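PDB 3OYZ: malate synthase from Haloferax volcanii, which catalyses the magnesium-dependent Claisen condensation of acetyl-CoA with glyoxylate, giving malyl-CoA that is then hydrolysed to malate and CoA in the glyoxylate cycle. Local coordinates for residues 32-35 / 36-39; 106-110 / 111-115; 178-181 / 182-185. All coordinates share one frame; numbering follows the deposited sequence.

Contact 1. Residues 32-35 / 36-39; sequences RRAA and GLRG. With ACO (acetyl coenzyme *a), chain B.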
loop_
_atom_site.group_PDB
_atom_site.type_symbol
_atom_site.label_atom_id
_atom_site.label_comp_id
_atom_site.label_asym_id
_atom_site.label_seq_id
_atom_site.Cartn_x
_atom_site.Cartn_y
_atom_site.Cartn_z
ATOM N N ARG A 32 -5.422 -7.562 38.821
ATOM C CA ARG A 32 -5.467 -8.795 39.640
ATOM C C ARG A 32 -6.318 -9.815 38.934
ATOM O O ARG A 32 -5.964 -10.964 38.856
ATOM C CB ARG A 32 -5.993 -8.542 41.070
ATOM C CG ARG A 32 -5.224 -7.461 41.813
ATOM C CD ARG A 32 -5.256 -7.653 43.348
ATOM N NE ARG A 32 -5.069 -6.368 43.999
ATOM C CZ ARG A 32 -3.901 -5.993 44.486
ATOM N NH1 ARG A 32 -2.886 -6.840 44.525
ATOM N NH2 ARG A 32 -3.823 -4.810 45.038
ATOM N N ARG A 33 -7.424 -9.382 38.352
ATOM C CA ARG A 33 -8.283 -10.320 37.635
ATOM C C ARG A 33 -7.631 -10.829 36.350
ATOM O O ARG A 33 -7.605 -12.038 36.093
ATOM C CB ARG A 33 -9.594 -9.583 37.341
ATOM C CG ARG A 33 -10.433 -10.291 36.299
ATOM C CD ARG A 33 -11.693 -9.583 35.802
ATOM N NE ARG A 33 -12.656 -10.575 35.317
ATOM C CZ ARG A 33 -13.649 -11.073 36.054
ATOM N NH1 ARG A 33 -13.831 -10.683 37.315
ATOM N NH2 ARG A 33 -14.487 -11.954 35.527
ATOM N N ALA A 34 -7.045 -9.933 35.544
ATOM C CA ALA A 34 -6.453 -10.339 34.256
ATOM C C ALA A 34 -5.285 -11.248 34.549
ATOM O O ALA A 34 -5.055 -12.232 33.854
ATOM C CB ALA A 34 -6.009 -9.078 33.454
ATOM N N ALA A 35 -4.599 -10.995 35.662
ATOM C CA ALA A 35 -3.515 -11.895 36.040
ATOM C C ALA A 35 -3.899 -13.304 36.413
ATOM O O ALA A 35 -3.008 -14.156 36.395
ATOM C CB ALA A 35 -2.680 -11.329 37.138
ATOM N N GLY A 36 -5.183 -13.540 36.734
ATOM C CA GLY A 36 -5.658 -14.905 37.065
ATOM C C GLY A 36 -6.234 -15.689 35.901
ATOM O O GLY A 36 -6.455 -16.909 35.992
ATOM N N LEU A 37 -6.361 -15.039 34.736
ATOM C CA LEU A 37 -6.881 -15.722 33.547
ATOM C C LEU A 37 -6.024 -16.904 33.119
ATOM O O LEU A 37 -4.806 -16.814 33.244
ATOM C CB LEU A 37 -7.014 -14.692 32.422
ATOM C CG LEU A 37 -8.031 -13.565 32.565
ATOM C CD1 LEU A 37 -7.926 -12.560 31.394
ATOM C CD2 LEU A 37 -9.470 -14.131 32.626
ATOM N N ARG A 38 -6.593 -17.966 32.535
ATOM C CA ARG A 38 -5.891 -19.209 32.175
ATOM C C ARG A 38 -6.512 -19.869 30.949
ATOM O O ARG A 38 -7.657 -19.613 30.624
ATOM C CB ARG A 38 -5.958 -20.258 33.312
ATOM C CG ARG A 38 -5.318 -19.826 34.639
ATOM C CD ARG A 38 -3.756 -19.970 34.710
ATOM N NE ARG A 38 -3.210 -19.431 35.971
ATOM C CZ ARG A 38 -3.069 -18.157 36.344
ATOM N NH1 ARG A 38 -3.268 -17.124 35.527
ATOM N NH2 ARG A 38 -2.597 -17.887 37.560
ATOM N N GLY A 39 -5.797 -20.783 30.324
ATOM C CA GLY A 39 -6.277 -21.433 29.105
ATOM C C GLY A 39 -6.627 -20.436 27.986
ATOM O O GLY A 39 -5.903 -19.476 27.712
HETATM N N1A ACO B . -8.573 -6.047 31.824
HETATM C C2A ACO B . -8.969 -6.698 32.935
HETATM N N3A ACO B . -10.272 -6.939 33.167
HETATM C C4A ACO B . -11.261 -6.535 32.328
HETATM C C5A ACO B . -10.854 -5.822 31.099
HETATM C C6A ACO B . -9.419 -5.552 30.892
HETATM N N6A ACO B . -9.093 -4.850 29.773
HETATM N N7A ACO B . -11.967 -5.515 30.421
HETATM C C8A ACO B . -13.010 -5.969 31.156
HETATM N N9A ACO B . -12.594 -6.615 32.254
HETATM C C1B ACO B . -13.520 -7.252 33.245
HETATM C C2B ACO B . -14.736 -6.347 33.393
HETATM O O2B ACO B . -14.449 -5.348 34.371
HETATM C C3B ACO B . -15.834 -7.313 33.790
HETATM O O3B ACO B . -15.560 -7.546 35.175
HETATM P P3B ACO B . -16.642 -8.051 36.309
HETATM O O7A ACO B . -16.215 -9.507 36.404
HETATM O O8A ACO B . -17.953 -7.728 35.621
HETATM O O9A ACO B . -16.414 -7.207 37.543
HETATM C C4B ACO B . -15.479 -8.548 32.977
HETATM O O4B ACO B . -14.057 -8.510 32.797
HETATM C C5B ACO B . -16.121 -8.518 31.595
HETATM O O5B ACO B . -16.073 -7.163 31.144
HETATM P P1A ACO B . -16.900 -6.654 29.867
HETATM O O1A ACO B . -18.384 -6.638 30.046
HETATM O O2A ACO B . -16.428 -7.540 28.751
HETATM O O3A ACO B . -16.483 -5.151 29.506
HETATM P P2A ACO B . -16.971 -3.894 30.372
HETATM O O4A ACO B . -16.745 -4.452 31.740
HETATM O O5A ACO B . -18.200 -3.329 29.691
HETATM O O6A ACO B . -15.885 -2.708 30.123
HETATM C CBP ACO B . -14.116 -1.480 28.935
HETATM C CCP ACO B . -15.439 -2.249 28.837
HETATM C CDP ACO B . -14.259 -0.261 29.845
HETATM C CEP ACO B . -13.800 -0.969 27.535
HETATM C CAP ACO B . -12.977 -2.331 29.509
HETATM O OAP ACO B . -13.052 -3.556 28.793
HETATM C C9P ACO B . -11.594 -1.746 29.306
HETATM O O9P ACO B . -11.241 -0.758 29.958
HETATM N N8P ACO B . -10.825 -2.339 28.377
HETATM C C7P ACO B . -9.478 -1.837 28.141
HETATM C C6P ACO B . -9.444 -0.502 27.381
HETATM C C5P ACO B . -7.989 -0.299 26.999
HETATM O O5P ACO B . -7.153 -1.147 27.307
HETATM N N4P ACO B . -7.729 0.794 26.284
HETATM C C3P ACO B . -6.417 1.156 25.778
HETATM C C2P ACO B . -5.947 0.202 24.677
HETATM S S1P ACO B . -6.617 1.014 23.256
HETATM C C ACO B . -5.626 2.304 22.820
HETATM O O ACO B . -4.790 2.788 23.558
HETATM C CH3 ACO B . -5.854 2.893 21.462
HETATM O O HOH W 1 -1.216 -15.498 37.971
#
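Leu37 folds its branch back over the carbonyl of Ala34, with CG 3.5 Å from Ala34 O and CD1 a little farther off, where helix 29-36 of the TIM barrel runs out into the loop before strand 45-49. The backbone turns through three-residue steps: Gly36 N donates to Arg33 O at 2.9 Å, and Leu37 N to Ala34 O. Ala34 and Leu37 both rest on Phe15 of strand 13-18, which seats the helix on the barrel. The same turn also meets the substrate acetyl-CoA. Ala34 CB lies 3.8 Å from C2A of its adenine, while Arg33, whose chain leaves CB opposite the main-chain nitrogen (chi1 165°) and stays extended as far as NE, carries the guanidinium out to the 3'-phosphate. There O7A stands over one face of the group, 2.8 Å from Arg33 NH1, an approach suggesting charge attraction. Arg38 bends at chi2 (-81°) and returns to the helix end, where NH1 also donates to Leu37 O. Ala35 O takes two donors: a water at 2.7 Å that also accepts from Arg38 NH2, and Arg38 NH1 itself, 3.1 Å away in the guanidinium plane and nearly straight at 174°.

Contact 2. Residues 106-110 / 111-115; sequences TDPER and GAVEH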
loop_
_atom_site.group_PDB
_atom_site.type_symbol
_atom_site.label_atom_id
_atom_site.label_comp_id
_atom_site.label_asym_id
_atom_site.label_seq_id
_atom_site.Cartn_x
_atom_site.Cartn_y
_atom_site.Cartn_z
ATOM N N THR A 106 11.511 -2.290 37.350
ATOM C CA THR A 106 12.438 -3.426 37.237
ATOM C C THR A 106 13.396 -3.533 38.417
ATOM O O THR A 106 14.330 -4.326 38.401
ATOM C CB THR A 106 13.343 -3.282 35.958
ATOM O OG1 THR A 106 13.802 -1.926 35.961
ATOM C CG2 THR A 106 12.484 -3.428 34.691
ATOM N N ASP A 107 13.247 -2.697 39.426
ATOM C CA ASP A 107 14.109 -2.848 40.619
ATOM C C ASP A 107 13.960 -4.300 41.101
ATOM O O ASP A 107 12.853 -4.682 41.429
ATOM C CB ASP A 107 13.594 -1.881 41.686
ATOM C CG ASP A 107 14.397 -1.912 42.987
ATOM O OD1 ASP A 107 15.253 -2.806 43.206
ATOM O OD2 ASP A 107 14.135 -0.974 43.769
ATOM N N PRO A 108 15.019 -5.122 41.107
ATOM C CA PRO A 108 14.962 -6.559 41.358
ATOM C C PRO A 108 14.594 -6.884 42.841
ATOM O O PRO A 108 14.029 -7.938 43.123
ATOM C CB PRO A 108 16.411 -7.007 41.113
ATOM C CG PRO A 108 16.985 -5.940 40.259
ATOM C CD PRO A 108 16.414 -4.696 40.901
ATOM N N GLU A 109 14.871 -5.937 43.733
ATOM C CA GLU A 109 14.426 -6.003 45.121
ATOM C C GLU A 109 12.902 -6.069 45.206
ATOM O O GLU A 109 12.378 -6.598 46.187
ATOM C CB GLU A 109 14.970 -4.813 45.937
ATOM C CG GLU A 109 16.410 -5.101 46.357
ATOM C CD GLU A 109 16.930 -4.081 47.333
ATOM O OE1 GLU A 109 16.891 -4.385 48.550
ATOM O OE2 GLU A 109 17.329 -2.975 46.896
ATOM N N ARG A 110 12.176 -5.576 44.200
ATOM C CA ARG A 110 10.707 -5.558 44.320
ATOM C C ARG A 110 9.962 -6.783 43.821
ATOM O O ARG A 110 8.748 -6.875 43.982
ATOM C CB ARG A 110 10.098 -4.231 43.865
ATOM C CG ARG A 110 10.734 -3.166 44.742
ATOM C CD ARG A 110 10.581 -1.728 44.285
ATOM N NE ARG A 110 9.208 -1.230 44.196
ATOM C CZ ARG A 110 8.208 -1.541 45.019
ATOM N NH1 ARG A 110 8.381 -2.371 46.051
ATOM N NH2 ARG A 110 7.018 -0.989 44.803
ATOM N N GLY A 111 10.693 -7.724 43.239
ATOM C CA GLY A 111 10.145 -8.977 42.783
ATOM C C GLY A 111 9.238 -8.990 41.561
ATOM O O GLY A 111 8.683 -10.044 41.230
ATOM N N ALA A 112 9.053 -7.851 40.891
ATOM C CA ALA A 112 8.346 -7.887 39.608
ATOM C C ALA A 112 9.166 -8.290 38.355
ATOM O O ALA A 112 8.636 -9.022 37.502
ATOM C CB ALA A 112 7.546 -6.631 39.424
ATOM N N VAL A 113 10.457 -7.939 38.273
ATOM C CA VAL A 113 11.218 -7.981 37.008
ATOM C C VAL A 113 11.502 -9.379 36.509
ATOM O O VAL A 113 11.518 -9.660 35.282
ATOM C CB VAL A 113 12.546 -7.166 37.064
ATOM C CG1 VAL A 113 13.576 -7.786 38.033
ATOM C CG2 VAL A 113 13.134 -7.047 35.634
ATOM N N GLU A 114 11.656 -10.303 37.476
ATOM C CA GLU A 114 11.781 -11.696 37.128
ATOM C C GLU A 114 10.594 -12.246 36.340
ATOM O O GLU A 114 10.775 -13.259 35.675
ATOM C CB GLU A 114 12.091 -12.577 38.378
ATOM C CG GLU A 114 11.485 -12.040 39.660
ATOM C CD GLU A 114 12.261 -10.869 40.272
ATOM O OE1 GLU A 114 13.456 -10.953 40.635
ATOM O OE2 GLU A 114 11.660 -9.801 40.434
ATOM N N HIS A 115 9.415 -11.619 36.385
ATOM C CA HIS A 115 8.269 -12.109 35.611
ATOM C C HIS A 115 7.860 -11.192 34.414
ATOM O O HIS A 115 6.764 -11.339 33.843
ATOM C CB HIS A 115 7.039 -12.327 36.528
ATOM C CG HIS A 115 7.393 -13.006 37.820
ATOM N ND1 HIS A 115 7.960 -14.258 37.874
ATOM C CD2 HIS A 115 7.352 -12.561 39.101
ATOM C CE1 HIS A 115 8.266 -14.559 39.123
ATOM N NE2 HIS A 115 7.891 -13.551 39.889
HETATM O O HOH W 2 10.809 -5.757 40.007
#
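Val113 points back at Thr106 and Pro108, and its three side-chain carbons divide the work. CB sits 3.6 Å from Thr106 O. CG1, placed between the backbone N and the carbonyl carbon (chi1 67°), stays beside that same oxygen and reaches Pro108 CA at 3.8 Å. CG2 goes the other way, to CB and CG2 of Thr106, each 3.8 Å off, the two branched side chains crossing at a slant. Beyond the two segments, Val113 also touches Leu146, while Thr106 and Pro108 lean on His144. The hydroxyl of Thr106 is engaged elsewhere: OG1 bonds to Met102 O of the preceding helix, while CB and CG2 meet the valine.

The chain between these residues is held by its own turns. Asp107 OD1 accepts from Glu109 N at 3.2 Å, from above the carboxylate plane, and Arg110 N bonds to Asp107 O. A weak bond of 3.3 Å from Gly111 N to Pro108 O follows, and Gly111 has a positive phi of 71°, which favours glycine. A water donates to Asp107 O at 2.7 Å and accepts weakly from Val113 N, bridging the two arms. An Asx turn opening a short 3-10 segment, followed by a glycine with positive phi, forms part of the loop joining helix 92-105 to barrel strand 118-121.

Contact 3. Residues 178-181 / 182-185; sequences NNLE and RLFL. With K (potassium ion), chain E; K (potassium ion), chain G.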
loop_
_atom_site.group_PDB
_atom_site.type_symbol
_atom_site.label_atom_id
_atom_site.label_comp_id
_atom_site.label_asym_id
_atom_site.label_seq_id
_atom_site.Cartn_x
_atom_site.Cartn_y
_atom_site.Cartn_z
ATOM N N ASN A 178 23.535 0.596 18.973
ATOM C CA ASN A 178 22.260 0.348 19.622
ATOM C C ASN A 178 22.088 -1.120 20.028
ATOM O O ASN A 178 22.872 -1.966 19.591
ATOM C CB ASN A 178 21.053 0.855 18.837
ATOM C CG ASN A 178 20.834 0.102 17.509
ATOM O OD1 ASN A 178 20.639 -1.105 17.518
ATOM N ND2 ASN A 178 21.081 0.797 16.375
ATOM N N ASN A 179 21.040 -1.416 20.791
ATOM C CA ASN A 179 20.654 -2.771 21.210
ATOM C C ASN A 179 19.265 -3.143 20.623
ATOM O O ASN A 179 18.486 -3.892 21.233
ATOM C CB ASN A 179 20.773 -2.881 22.760
ATOM C CG ASN A 179 22.229 -3.048 23.225
ATOM O OD1 ASN A 179 23.010 -3.732 22.596
ATOM N ND2 ASN A 179 22.618 -2.401 24.328
ATOM N N LEU A 180 18.893 -2.580 19.455
ATOM C CA LEU A 180 17.553 -2.735 18.887
ATOM C C LEU A 180 17.316 -4.143 18.428
ATOM O O LEU A 180 16.205 -4.427 18.061
ATOM C CB LEU A 180 17.278 -1.744 17.704
ATOM C CG LEU A 180 16.956 -0.325 18.223
ATOM C CD1 LEU A 180 17.126 0.560 16.936
ATOM C CD2 LEU A 180 15.509 -0.242 18.738
ATOM N N GLU A 181 18.267 -5.072 18.533
ATOM C CA GLU A 181 17.910 -6.494 18.391
ATOM C C GLU A 181 16.912 -6.922 19.474
ATOM O O GLU A 181 16.241 -7.923 19.288
ATOM C CB GLU A 181 19.139 -7.386 18.695
ATOM C CG GLU A 181 20.158 -7.272 17.654
ATOM C CD GLU A 181 21.255 -6.241 17.970
ATOM O OE1 GLU A 181 21.111 -5.242 18.750
ATOM O OE2 GLU A 181 22.304 -6.475 17.314
ATOM N N ARG A 182 16.712 -6.144 20.535
ATOM C CA ARG A 182 15.635 -6.456 21.542
ATOM C C ARG A 182 14.185 -6.284 21.047
ATOM O O ARG A 182 13.210 -6.675 21.728
ATOM C CB ARG A 182 15.854 -5.539 22.783
ATOM C CG ARG A 182 15.492 -4.017 22.541
ATOM C CD ARG A 182 15.613 -2.970 23.662
ATOM N NE ARG A 182 16.972 -2.814 24.188
ATOM C CZ ARG A 182 17.486 -3.419 25.255
ATOM N NH1 ARG A 182 16.795 -4.349 25.889
ATOM N NH2 ARG A 182 18.706 -3.135 25.675
ATOM N N LEU A 183 14.015 -5.694 19.849
ATOM C CA LEU A 183 12.700 -5.515 19.286
ATOM C C LEU A 183 11.952 -6.836 19.125
ATOM O O LEU A 183 12.522 -7.807 18.635
ATOM C CB LEU A 183 12.696 -4.876 17.873
ATOM C CG LEU A 183 12.978 -3.357 17.994
ATOM C CD1 LEU A 183 13.350 -2.752 16.563
ATOM C CD2 LEU A 183 11.626 -2.649 18.412
ATOM N N PHE A 184 10.677 -6.790 19.516
ATOM C CA PHE A 184 9.824 -7.996 19.582
ATOM C C PHE A 184 8.576 -7.732 18.750
ATOM O O PHE A 184 8.496 -8.243 17.645
ATOM C CB PHE A 184 9.504 -8.359 21.050
ATOM C CG PHE A 184 8.574 -9.554 21.191
ATOM C CD1 PHE A 184 8.598 -10.583 20.257
ATOM C CD2 PHE A 184 7.647 -9.618 22.245
ATOM C CE1 PHE A 184 7.700 -11.686 20.296
ATOM C CE2 PHE A 184 6.739 -10.720 22.318
ATOM C CZ PHE A 184 6.769 -11.730 21.363
ATOM N N LEU A 185 7.613 -6.960 19.227
ATOM C CA LEU A 185 6.396 -6.845 18.432
ATOM C C LEU A 185 6.350 -5.435 17.798
ATOM O O LEU A 185 6.764 -4.407 18.410
ATOM C CB LEU A 185 5.107 -6.925 19.295
ATOM C CG LEU A 185 5.067 -8.173 20.207
ATOM C CD1 LEU A 185 3.875 -8.052 21.146
ATOM C CD2 LEU A 185 4.784 -9.332 19.267
HETATM K K K E . 22.382 -3.329 17.302
HETATM K K K G . 25.049 -2.772 21.042
HETATM O O HOH W 3 24.502 -4.938 17.822
HETATM O O HOH W 4 23.969 -0.047 22.652
#
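Two successive three-residue turns carry the chain from loop to strand, Arg182 N donating to Asn179 O at 3.0 Å and almost straight (170°), and Leu183 N to Leu180 O. Leu180 and Leu183 lie side by side, pointing the same way, with CD2 of Leu180 4.0 Å from CD1 of Leu183. Arg182 turns back over Asn179: its CG, between the backbone N and the carbonyl carbon (chi1 72°), comes within 3.3 Å of Asn179 O, and the bend at chi3 (61°) sets NH2 3.6 Å from Asn179 CB. The guanidinium forms salt bridges to Asp134 and Glu141 of helix 127-143 and donates to Leu151 O. A methionine in its place would probably leave both carboxylates without this positive partner and Leu151 O without this donor.

Around the other end of the turn stand two potassium ions, chains E and G. Asn178 O bridges them, 2.7 Å from each. Asn178 OD1 binds the chain E ion and also accepts from Leu180 N at 3.0 Å, closing an Asx turn, while both carboxylate oxygens of Glu181 reach that ion. Asn179 OD1 holds the chain G ion at 2.7 Å, and its side chain has a further polar partner in Thr138. Carbonyls of Met173 and Lys175 help complete the chain E site, and that of Pro176 the other. An Asx turn beside paired potassium sites leads through a 3-10 segment into strand 183-188 of the TIM barrel.

In the fold
Read from the N terminus, the three contacts are local turns strung in series; none nests within or crosses another. Contact 1 ends the first barrel helix, 29-36, beside the acetyl-CoA site and starts the loop to strand 45-49. Contact 2 turns the chain between helix 92-105 and strand 118-121, and packs against helix 59-73, the helix that also meets contact 1. Contact 3 leads from the loop after helix 169-174 into strand 183-188, anchored to helix 127-143. The centres of contacts 1 and 2 are 20 Å apart and those of contacts 2 and 3 are 21 Å apart, and each lies in a different helix-to-strand connection of the barrel.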